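Local coordinates for CRISPR-associated protein, Cse2 family (Meiothermus ruber, PDB 3WA8), which probably binds G-rich crRNA sequence and helps stabilise the R-loop, as the small CasB subunit of a type I-E CRISPR surveillance complex, at residues Tyr17-Ser22 / Leu81-Lys86; Gln115-Arg120 / Ser125-Phe130; Leu166-Ala171 / Gln180-Arg185. One frame throughout, in Å; residues are numbered along the deposited sequence.

Contact 1 of 3, residues Tyr17-Ser22 / Leu81-Lys86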
loop_
_atom_site.group_PDB
_atom_site.type_symbol
_atom_site.label_atom_id
_atom_site.label_comp_id
_atom_site.label_asym_id
_atom_site.label_seq_id
_atom_site.Cartn_x
_atom_site.Cartn_y
_atom_site.Cartn_z
ATOM N N TYR A 17 4.887 13.819 -4.890
ATOM C CA TYR A 17 4.387 15.108 -4.440
ATOM C C TYR A 17 4.326 15.129 -2.925
ATOM O O TYR A 17 4.758 16.102 -2.300
ATOM C CB TYR A 17 3.022 15.313 -5.088
ATOM C CG TYR A 17 2.186 16.542 -4.777
ATOM C CD1 TYR A 17 2.254 17.704 -5.554
ATOM C CD2 TYR A 17 1.224 16.485 -3.773
ATOM C CE1 TYR A 17 1.405 18.822 -5.265
ATOM C CE2 TYR A 17 0.388 17.548 -3.476
ATOM C CZ TYR A 17 0.465 18.718 -4.204
ATOM O OH TYR A 17 -0.425 19.741 -3.839
ATOM N N LEU A 18 3.817 14.047 -2.329
ATOM C CA LEU A 18 3.789 13.930 -0.880
ATOM C C LEU A 18 5.208 14.020 -0.316
ATOM O O LEU A 18 5.427 14.710 0.681
ATOM C CB LEU A 18 3.168 12.624 -0.425
ATOM C CG LEU A 18 1.706 12.233 -0.609
ATOM C CD1 LEU A 18 1.560 10.747 -0.310
ATOM C CD2 LEU A 18 0.819 12.950 0.326
ATOM N N ARG A 19 6.167 13.335 -0.947
ATOM C CA ARG A 19 7.559 13.357 -0.485
ATOM C C ARG A 19 8.174 14.740 -0.553
ATOM O O ARG A 19 8.965 15.142 0.311
ATOM C CB ARG A 19 8.420 12.443 -1.337
ATOM C CG ARG A 19 7.986 11.024 -1.307
ATOM C CD ARG A 19 9.131 10.129 -1.582
ATOM N NE ARG A 19 8.798 8.781 -1.139
ATOM C CZ ARG A 19 8.681 7.741 -1.951
ATOM N NH1 ARG A 19 8.869 7.885 -3.248
ATOM N NH2 ARG A 19 8.391 6.563 -1.463
ATOM N N GLN A 20 7.836 15.466 -1.605
ATOM C CA GLN A 20 8.516 16.703 -1.860
ATOM C C GLN A 20 7.877 17.842 -1.119
ATOM O O GLN A 20 8.562 18.765 -0.764
ATOM C CB GLN A 20 8.557 16.995 -3.345
ATOM C CG GLN A 20 9.370 16.000 -4.133
ATOM C CD GLN A 20 9.576 16.475 -5.562
ATOM O OE1 GLN A 20 9.080 17.549 -5.924
ATOM N NE2 GLN A 20 10.308 15.698 -6.382
ATOM N N ARG A 21 6.572 17.787 -0.873
ATOM C CA ARG A 21 5.871 18.992 -0.428
ATOM C C ARG A 21 5.256 18.931 0.955
ATOM O O ARG A 21 4.976 19.968 1.516
ATOM C CB ARG A 21 4.803 19.433 -1.429
ATOM C CG ARG A 21 5.313 19.817 -2.788
ATOM C CD ARG A 21 5.349 21.361 -3.002
ATOM N NE ARG A 21 5.721 21.690 -4.390
ATOM C CZ ARG A 21 5.027 21.299 -5.467
ATOM N NH1 ARG A 21 3.908 20.583 -5.327
ATOM N NH2 ARG A 21 5.440 21.616 -6.686
ATOM N N SER A 22 5.026 17.743 1.510
ATOM C CA SER A 22 4.368 17.615 2.826
ATOM C C SER A 22 5.087 18.347 3.945
ATOM O O SER A 22 6.312 18.230 4.050
ATOM C CB SER A 22 4.271 16.151 3.222
ATOM O OG SER A 22 3.506 15.445 2.271
ATOM N N LEU A 81 13.772 5.648 3.485
ATOM C CA LEU A 81 14.883 6.572 3.616
ATOM C C LEU A 81 15.707 6.564 2.333
ATOM O O LEU A 81 16.350 7.554 1.997
ATOM C CB LEU A 81 15.740 6.229 4.830
ATOM C CG LEU A 81 15.020 6.119 6.176
ATOM C CD1 LEU A 81 16.008 5.829 7.286
ATOM C CD2 LEU A 81 14.242 7.373 6.485
ATOM N N GLU A 82 15.661 5.446 1.608
ATOM C CA GLU A 82 16.287 5.341 0.289
ATOM C C GLU A 82 15.519 6.068 -0.817
ATOM O O GLU A 82 16.135 6.704 -1.681
ATOM C CB GLU A 82 16.512 3.884 -0.078
ATOM C CG GLU A 82 17.970 3.507 0.017
ATOM C CD GLU A 82 18.222 2.138 0.626
ATOM O OE1 GLU A 82 17.257 1.388 0.913
ATOM O OE2 GLU A 82 19.419 1.815 0.814
ATOM N N GLN A 83 14.184 5.990 -0.762
ATOM C CA GLN A 83 13.283 6.643 -1.727
ATOM C C GLN A 83 13.310 8.146 -1.641
ATOM O O GLN A 83 12.409 8.803 -2.155
ATOM C CB GLN A 83 11.829 6.190 -1.541
ATOM C CG GLN A 83 11.599 4.711 -1.741
ATOM C CD GLN A 83 12.437 4.154 -2.872
ATOM O OE1 GLN A 83 12.294 4.572 -4.027
ATOM N NE2 GLN A 83 13.337 3.217 -2.545
ATOM N N PHE A 84 14.321 8.689 -0.973
ATOM C CA PHE A 84 14.515 10.124 -0.937
ATOM C C PHE A 84 15.716 10.496 -1.805
ATOM O O PHE A 84 15.786 11.621 -2.321
ATOM C CB PHE A 84 14.687 10.607 0.503
ATOM C CG PHE A 84 13.746 11.723 0.886
ATOM C CD1 PHE A 84 12.438 11.435 1.325
ATOM C CD2 PHE A 84 14.153 13.062 0.814
ATOM C CE1 PHE A 84 11.549 12.466 1.698
ATOM C CE2 PHE A 84 13.273 14.103 1.176
ATOM C CZ PHE A 84 11.963 13.797 1.619
ATOM N N ARG A 85 16.655 9.557 -1.959
ATOM C CA ARG A 85 17.742 9.682 -2.942
ATOM C C ARG A 85 17.219 9.305 -4.342
ATOM O O ARG A 85 17.072 10.182 -5.206
ATOM C CB ARG A 85 18.921 8.776 -2.590
ATOM C CG ARG A 85 20.061 9.376 -1.782
ATOM C CD ARG A 85 21.338 8.501 -1.964
ATOM N NE ARG A 85 21.341 7.259 -1.167
ATOM C CZ ARG A 85 20.686 6.123 -1.456
ATOM N NH1 ARG A 85 19.920 6.007 -2.541
ATOM N NH2 ARG A 85 20.793 5.086 -0.634
ATOM N N LYS A 86 16.950 8.007 -4.554
ATOM C CA LYS A 86 16.421 7.485 -5.826
ATOM C C LYS A 86 15.080 8.139 -6.177
ATOM O O LYS A 86 14.290 8.489 -5.293
ATOM C CB LYS A 86 16.231 5.961 -5.780
ATOM C CG LYS A 86 17.449 5.124 -5.362
ATOM C CD LYS A 86 17.141 3.619 -5.474
ATOM C CE LYS A 86 15.733 3.261 -4.956
ATOM N NZ LYS A 86 15.126 2.097 -5.665
#
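Arg19 meets Gln83 and Phe84 in a small surface contact that holds the last turn of helix 10-21 against the chain just after helix 78-82. Some 175 Å² is buried in all, and no hydrogen bond joins the two segments. The arginine carries most of it. Its CG lies beside the backbone N (chi1 -60°) and the chain runs extended from CG to NE, which carries the guanidinium out to Gln83. There the group lies under the CB of Gln83, which sits over one face of it near the rim. Arg19 CZ is 3.5 Å from Gln83 CB. CB and CG of Gln83 do the touching; the chain bends at chi2 and leads the amide away. The guanidinium and amide planes are 57° apart. The polar end of Arg19 has another partner: NH2 forms a salt bridge with Glu80 on helix 78-82. Trp72 of helix 59-72 packs against the Arg19 side chain, and a mercury ion lies about 4 Å from that side chain. Phe84 makes the second touch. Its ring comes obliquely to the helix backbone, with CZ 3.5 Å from Arg19 O. The helix ends here: Ser22 is the first residue to leave helical geometry, and its OG donates to Leu18 O at 2.6 Å. That carbonyl also accepts from Ser22 N, so two bonds from one residue grip it. Leu18 itself faces inward, onto Met30 and Trp72. The segment 81-86 leads straight into residues 87-100, which are not modelled. The arrangement is surface packing in the all-helical Cse2 fold, an arginine from one helix end reaching over to a short neighbouring helix and the chain that follows it.

Contact 2 of 3, residues Gln115-Arg120 / Ser125-Phe130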
loop_
_atom_site.group_PDB
_atom_site.type_symbol
_atom_site.label_atom_id
_atom_site.label_comp_id
_atom_site.label_asym_id
_atom_site.label_seq_id
_atom_site.Cartn_x
_atom_site.Cartn_y
_atom_site.Cartn_z
ATOM N N GLN A 115 7.492 -11.564 2.031
ATOM C CA GLN A 115 8.784 -11.303 2.648
ATOM C C GLN A 115 8.634 -11.318 4.165
ATOM O O GLN A 115 9.496 -11.847 4.883
ATOM C CB GLN A 115 9.352 -9.967 2.165
ATOM C CG GLN A 115 10.033 -10.052 0.832
ATOM C CD GLN A 115 10.486 -8.714 0.319
ATOM O OE1 GLN A 115 9.722 -7.760 0.286
ATOM N NE2 GLN A 115 11.725 -8.646 -0.123
ATOM N N LEU A 116 7.527 -10.740 4.637
ATOM C CA LEU A 116 7.206 -10.710 6.048
ATOM C C LEU A 116 6.951 -12.140 6.537
ATOM O O LEU A 116 7.522 -12.582 7.552
ATOM C CB LEU A 116 5.999 -9.825 6.261
ATOM C CG LEU A 116 5.287 -9.984 7.582
ATOM C CD1 LEU A 116 6.141 -9.420 8.707
ATOM C CD2 LEU A 116 3.966 -9.303 7.505
ATOM N N TYR A 117 6.128 -12.868 5.791
ATOM C CA TYR A 117 5.847 -14.260 6.073
ATOM C C TYR A 117 7.122 -15.062 6.284
ATOM O O TYR A 117 7.250 -15.771 7.282
ATOM C CB TYR A 117 5.048 -14.814 4.915
ATOM C CG TYR A 117 4.762 -16.283 4.941
ATOM C CD1 TYR A 117 3.937 -16.833 5.907
ATOM C CD2 TYR A 117 5.271 -17.114 3.963
ATOM C CE1 TYR A 117 3.650 -18.176 5.915
ATOM C CE2 TYR A 117 4.998 -18.467 3.965
ATOM C CZ TYR A 117 4.181 -18.995 4.942
ATOM O OH TYR A 117 3.894 -20.337 4.950
ATOM N N LEU A 118 8.073 -14.938 5.361
ATOM C CA LEU A 118 9.318 -15.715 5.426
ATOM C C LEU A 118 10.218 -15.256 6.562
ATOM O O LEU A 118 10.920 -16.061 7.167
ATOM C CB LEU A 118 10.078 -15.649 4.101
ATOM C CG LEU A 118 9.450 -16.308 2.867
ATOM C CD1 LEU A 118 9.858 -15.569 1.613
ATOM C CD2 LEU A 118 9.783 -17.789 2.739
ATOM N N ALA A 119 10.192 -13.961 6.850
ATOM C CA ALA A 119 10.938 -13.400 7.975
ATOM C C ALA A 119 10.464 -13.971 9.318
ATOM O O ALA A 119 11.242 -14.059 10.261
ATOM C CB ALA A 119 10.847 -11.868 7.974
ATOM N N ARG A 120 9.196 -14.370 9.400
ATOM C CA ARG A 120 8.638 -14.909 10.640
ATOM C C ARG A 120 8.450 -16.414 10.600
ATOM O O ARG A 120 7.442 -16.922 11.099
ATOM C CB ARG A 120 7.295 -14.258 10.949
ATOM C CG ARG A 120 7.381 -12.864 11.499
ATOM C CD ARG A 120 6.158 -12.596 12.327
ATOM N NE ARG A 120 5.849 -11.178 12.332
ATOM C CZ ARG A 120 6.413 -10.290 13.146
ATOM N NH1 ARG A 120 7.317 -10.696 14.047
ATOM N NH2 ARG A 120 6.069 -8.998 13.064
ATOM N N SER A 125 0.019 -17.647 10.848
ATOM C CA SER A 125 -0.828 -16.529 11.170
ATOM C C SER A 125 -0.654 -15.372 10.162
ATOM O O SER A 125 -1.614 -14.654 9.879
ATOM C CB SER A 125 -0.657 -16.086 12.621
ATOM O OG SER A 125 0.513 -15.318 12.775
ATOM N N ILE A 126 0.537 -15.179 9.594
ATOM C CA ILE A 126 0.655 -14.108 8.606
ATOM C C ILE A 126 -0.092 -14.531 7.347
ATOM O O ILE A 126 -0.752 -13.700 6.691
ATOM C CB ILE A 126 2.126 -13.656 8.303
ATOM C CG1 ILE A 126 2.576 -12.549 9.268
ATOM C CG2 ILE A 126 2.254 -13.064 6.886
ATOM C CD1 ILE A 126 3.175 -13.052 10.558
ATOM N N GLU A 127 -0.017 -15.823 7.024
ATOM C CA GLU A 127 -0.669 -16.309 5.831
ATOM C C GLU A 127 -2.162 -16.123 5.965
ATOM O O GLU A 127 -2.827 -15.688 5.021
ATOM C CB GLU A 127 -0.355 -17.759 5.596
ATOM C CG GLU A 127 -0.747 -18.241 4.226
ATOM C CD GLU A 127 -0.380 -19.675 4.030
ATOM O OE1 GLU A 127 -0.269 -20.386 5.052
ATOM O OE2 GLU A 127 -0.191 -20.097 2.872
ATOM N N GLN A 128 -2.682 -16.422 7.152
ATOM C CA GLN A 128 -4.107 -16.259 7.422
ATOM C C GLN A 128 -4.552 -14.806 7.396
ATOM O O GLN A 128 -5.516 -14.454 6.724
ATOM C CB GLN A 128 -4.488 -16.938 8.727
ATOM C CG GLN A 128 -4.780 -18.430 8.536
ATOM C CD GLN A 128 -4.773 -19.157 9.852
ATOM O OE1 GLN A 128 -4.918 -18.527 10.916
ATOM N NE2 GLN A 128 -4.596 -20.483 9.813
ATOM N N ARG A 129 -3.812 -13.960 8.095
ATOM C CA ARG A 129 -4.069 -12.536 8.066
ATOM C C ARG A 129 -4.055 -12.064 6.617
ATOM O O ARG A 129 -4.855 -11.199 6.241
ATOM C CB ARG A 129 -3.065 -11.774 8.931
ATOM C CG ARG A 129 -3.267 -10.268 8.917
ATOM C CD ARG A 129 -2.673 -9.603 10.160
ATOM N NE ARG A 129 -3.660 -9.420 11.217
ATOM C CZ ARG A 129 -3.364 -9.380 12.508
ATOM N NH1 ARG A 129 -2.107 -9.530 12.906
ATOM N NH2 ARG A 129 -4.324 -9.214 13.414
ATOM N N PHE A 130 -3.186 -12.675 5.813
ATOM C CA PHE A 130 -3.053 -12.330 4.413
ATOM C C PHE A 130 -4.258 -12.774 3.593
ATOM O O PHE A 130 -4.759 -12.032 2.725
ATOM C CB PHE A 130 -1.762 -12.923 3.844
ATOM C CG PHE A 130 -1.656 -12.831 2.347
ATOM C CD1 PHE A 130 -1.792 -11.611 1.695
ATOM C CD2 PHE A 130 -1.399 -13.974 1.584
ATOM C CE1 PHE A 130 -1.695 -11.527 0.302
ATOM C CE2 PHE A 130 -1.306 -13.910 0.199
ATOM C CZ PHE A 130 -1.442 -12.671 -0.447
#
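Ile126 turns its CG2 anti to its own backbone N, and Tyr117 does the same with CG (chi1 174°), and these settings bring methyl and ring stem together. CG2 of Ile126 lies 3.8 Å from CB of Tyr117. The other branch of the isoleucine points elsewhere. Its CG1 packs on Leu116 CD2 at 3.9 Å, the two side chains crossing at about a right angle. Its CD1 reaches Arg120, touching CD at 3.5 Å and sitting near the plane of the guanidinium, at its edge. One isoleucine thus fills the space among two side chains of the other helix and that of Arg120 just past its end. Helices 109-119 and 124-135 form an antiparallel helical hairpin; the axes of their segments here are 9.5 Å apart at closest and their directions 158° apart. Their nearest CA atoms, those of Tyr117 and Ile126, are only 5.8 Å apart, close to where the short connection turns the chain back. Ser123, in that connection, takes a hydrogen bond from Ile126 N through its OG. Next to this packing, Tyr117 and Glu127 lie side by side and point the same way. The tyrosine ring approaches Glu127 CB obliquely through CE1, at 4.0 Å, and the ring and carboxylate planes are 39° apart. Tyr117 OH and Glu127 OE1 stay 4.2 Å apart and are not bonded to each other. The carboxylate finds its partner in helix 178-197, where OE2 is hydrogen-bonded to Tyr188 OH. Phe187 of that same helix meets the rings of both Tyr117 and Phe130.

Contact 3 of 3, residues Leu166-Ala171 / Gln180-Arg185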
loop_
_atom_site.group_PDB
_atom_site.type_symbol
_atom_site.label_atom_id
_atom_site.label_comp_id
_atom_site.label_asym_id
_atom_site.label_seq_id
_atom_site.Cartn_x
_atom_site.Cartn_y
_atom_site.Cartn_z
ATOM N N LEU A 166 -1.192 2.200 -4.093
ATOM C CA LEU A 166 -2.333 3.049 -4.408
ATOM C C LEU A 166 -3.051 2.594 -5.680
ATOM O O LEU A 166 -4.275 2.443 -5.674
ATOM C CB LEU A 166 -1.916 4.519 -4.477
ATOM C CG LEU A 166 -2.974 5.501 -4.952
ATOM C CD1 LEU A 166 -4.196 5.508 -4.020
ATOM C CD2 LEU A 166 -2.344 6.858 -5.091
ATOM N N ARG A 167 -2.288 2.369 -6.747
ATOM C CA ARG A 167 -2.844 1.856 -7.998
ATOM C C ARG A 167 -3.653 0.577 -7.732
ATOM O O ARG A 167 -4.753 0.395 -8.271
ATOM C CB ARG A 167 -1.722 1.614 -9.023
ATOM C CG ARG A 167 -2.100 0.827 -10.308
ATOM C CD ARG A 167 -0.886 0.029 -10.913
ATOM N NE ARG A 167 -1.193 -1.411 -11.058
ATOM C CZ ARG A 167 -1.240 -2.097 -12.221
ATOM N NH1 ARG A 167 -0.964 -1.510 -13.391
ATOM N NH2 ARG A 167 -1.552 -3.403 -12.225
ATOM N N ASP A 168 -3.112 -0.288 -6.872
ATOM C CA ASP A 168 -3.734 -1.572 -6.591
ATOM C C ASP A 168 -5.006 -1.392 -5.785
ATOM O O ASP A 168 -6.057 -1.923 -6.167
ATOM C CB ASP A 168 -2.760 -2.524 -5.902
ATOM C CG ASP A 168 -1.845 -3.243 -6.888
ATOM O OD1 ASP A 168 -2.139 -3.254 -8.104
ATOM O OD2 ASP A 168 -0.811 -3.791 -6.448
ATOM N N LEU A 169 -4.932 -0.625 -4.701
ATOM C CA LEU A 169 -6.143 -0.282 -3.980
ATOM C C LEU A 169 -7.188 0.340 -4.890
ATOM O O LEU A 169 -8.361 0.018 -4.768
ATOM C CB LEU A 169 -5.856 0.641 -2.822
ATOM C CG LEU A 169 -4.970 0.032 -1.740
ATOM C CD1 LEU A 169 -4.741 1.056 -0.640
ATOM C CD2 LEU A 169 -5.601 -1.235 -1.171
ATOM N N LEU A 170 -6.795 1.201 -5.829
ATOM C CA LEU A 170 -7.806 1.845 -6.641
ATOM C C LEU A 170 -8.593 0.827 -7.417
ATOM O O LEU A 170 -9.742 1.067 -7.748
ATOM C CB LEU A 170 -7.213 2.893 -7.564
ATOM C CG LEU A 170 -6.814 4.219 -6.899
ATOM C CD1 LEU A 170 -5.679 4.885 -7.672
ATOM C CD2 LEU A 170 -7.987 5.187 -6.671
ATOM N N ALA A 171 -7.993 -0.332 -7.684
ATOM C CA ALA A 171 -8.621 -1.312 -8.578
ATOM C C ALA A 171 -9.178 -2.530 -7.855
ATOM O O ALA A 171 -9.624 -3.498 -8.481
ATOM C CB ALA A 171 -7.680 -1.708 -9.688
ATOM N N GLN A 180 -6.443 -8.939 -6.443
ATOM C CA GLN A 180 -6.376 -9.958 -5.427
ATOM C C GLN A 180 -5.731 -11.176 -6.039
ATOM O O GLN A 180 -4.856 -11.788 -5.422
ATOM C CB GLN A 180 -7.757 -10.259 -4.876
ATOM C CG GLN A 180 -8.387 -9.069 -4.121
ATOM C CD GLN A 180 -9.275 -8.176 -4.986
ATOM O OE1 GLN A 180 -9.195 -8.162 -6.232
ATOM N NE2 GLN A 180 -10.129 -7.416 -4.320
ATOM N N GLN A 181 -6.111 -11.499 -7.269
ATOM C CA GLN A 181 -5.405 -12.542 -7.999
ATOM C C GLN A 181 -3.918 -12.225 -8.008
ATOM O O GLN A 181 -3.089 -13.108 -7.743
ATOM C CB GLN A 181 -5.856 -12.624 -9.449
ATOM C CG GLN A 181 -7.196 -13.170 -9.649
ATOM C CD GLN A 181 -7.537 -13.276 -11.097
ATOM O OE1 GLN A 181 -6.841 -13.924 -11.874
ATOM N NE2 GLN A 181 -8.629 -12.663 -11.474
ATOM N N LYS A 182 -3.592 -10.968 -8.325
ATOM C CA LYS A 182 -2.219 -10.577 -8.619
ATOM C C LYS A 182 -1.408 -10.717 -7.359
ATOM O O LYS A 182 -0.321 -11.288 -7.373
ATOM C CB LYS A 182 -2.169 -9.129 -9.098
ATOM C CG LYS A 182 -0.863 -8.721 -9.786
ATOM C CD LYS A 182 -0.567 -7.240 -9.588
ATOM C CE LYS A 182 -1.581 -6.300 -10.275
ATOM N NZ LYS A 182 -1.507 -4.908 -9.726
ATOM N N TRP A 183 -1.957 -10.205 -6.264
ATOM C CA TRP A 183 -1.295 -10.301 -4.988
ATOM C C TRP A 183 -1.044 -11.747 -4.622
ATOM O O TRP A 183 0.071 -12.099 -4.259
ATOM C CB TRP A 183 -2.120 -9.614 -3.925
ATOM C CG TRP A 183 -2.008 -8.144 -3.996
ATOM C CD1 TRP A 183 -1.556 -7.401 -5.052
ATOM C CD2 TRP A 183 -2.382 -7.213 -2.989
ATOM N NE1 TRP A 183 -1.614 -6.065 -4.761
ATOM C CE2 TRP A 183 -2.130 -5.915 -3.507
ATOM C CE3 TRP A 183 -2.927 -7.340 -1.706
ATOM C CZ2 TRP A 183 -2.387 -4.758 -2.785
ATOM C CZ3 TRP A 183 -3.185 -6.178 -0.976
ATOM C CH2 TRP A 183 -2.909 -4.902 -1.523
ATOM N N ALA A 184 -2.064 -12.590 -4.748
ATOM C CA ALA A 184 -1.940 -13.965 -4.330
ATOM C C ALA A 184 -0.785 -14.638 -5.062
ATOM O O ALA A 184 0.001 -15.417 -4.478
ATOM C CB ALA A 184 -3.236 -14.711 -4.582
ATOM N N ARG A 185 -0.670 -14.324 -6.348
ATOM C CA ARG A 185 0.325 -14.979 -7.177
ATOM C C ARG A 185 1.674 -14.486 -6.774
ATOM O O ARG A 185 2.611 -15.255 -6.762
ATOM C CB ARG A 185 0.087 -14.741 -8.665
ATOM C CG ARG A 185 -1.254 -15.223 -9.128
ATOM C CD ARG A 185 -1.404 -15.113 -10.598
ATOM N NE ARG A 185 -2.770 -15.463 -10.900
ATOM C CZ ARG A 185 -3.189 -15.945 -12.055
ATOM N NH1 ARG A 185 -2.338 -16.121 -13.058
ATOM N NH2 ARG A 185 -4.470 -16.261 -12.194
#
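Asp168 faces Lys182 and Trp183 and gives each of its carboxylate oxygens a partner. OD2 accepts from Trp183 NE1 at 2.9 Å, and the N-H points almost straight at it (176°). The oxygen lies in the plane of the indole, but the donor comes to the carboxylate from above, 61° out of its plane. OD1 forms a salt bridge with Lys182 NZ. The modelled separation is very short and is doubtful in detail at this resolution. Arg167 NE adds a long salt bridge to the same OD1, 3.6 Å away, so Arg167, Asp168 and Lys182 make one network. The Arg167 and Lys182 ends gather round this one carboxylate, whose negative charge probably balances part of theirs. The pairing ties together the last two helices of the all-helical Cse2 fold, 162-170 and 178-197; the axes of the two segments are 11.3 Å apart at closest, with directions 133° apart. Lys182 comes from the opposite direction to Asp168 and bends at chi3 to set NZ beside OD1. A phenylalanine in place of Trp183 would probably leave Asp168 OD2 without its N-H donor. Trp172, just after helix 162-170, meets the Trp183 ring edge-to-face, and its carbonyl O takes a hydrogen bond from Gln180 NE2.

In the fold
Following the chain from its N terminus, contact 1 closes first and spans the longest loop: 58 residues, more than half of them helical, separate its two segments. Contact 2 comes next and closes a turn of four residues between its segments, joining helix 109-119 to helix 124-135. Contact 3 closes last, over the eight residues between its segments, joining helix 162-170 to helix 178-197. All three stand in series, so none nests in or crosses another. Contacts 2 and 3 touch, with Phe130 packing on the backbone of Trp183 and Ala184. Helix 178-197 therefore joins the hairpin of contact 2 to helix 162-170. Contact 1 lies apart, its centre about 23 Å from that of contact 3, across the chain's centre.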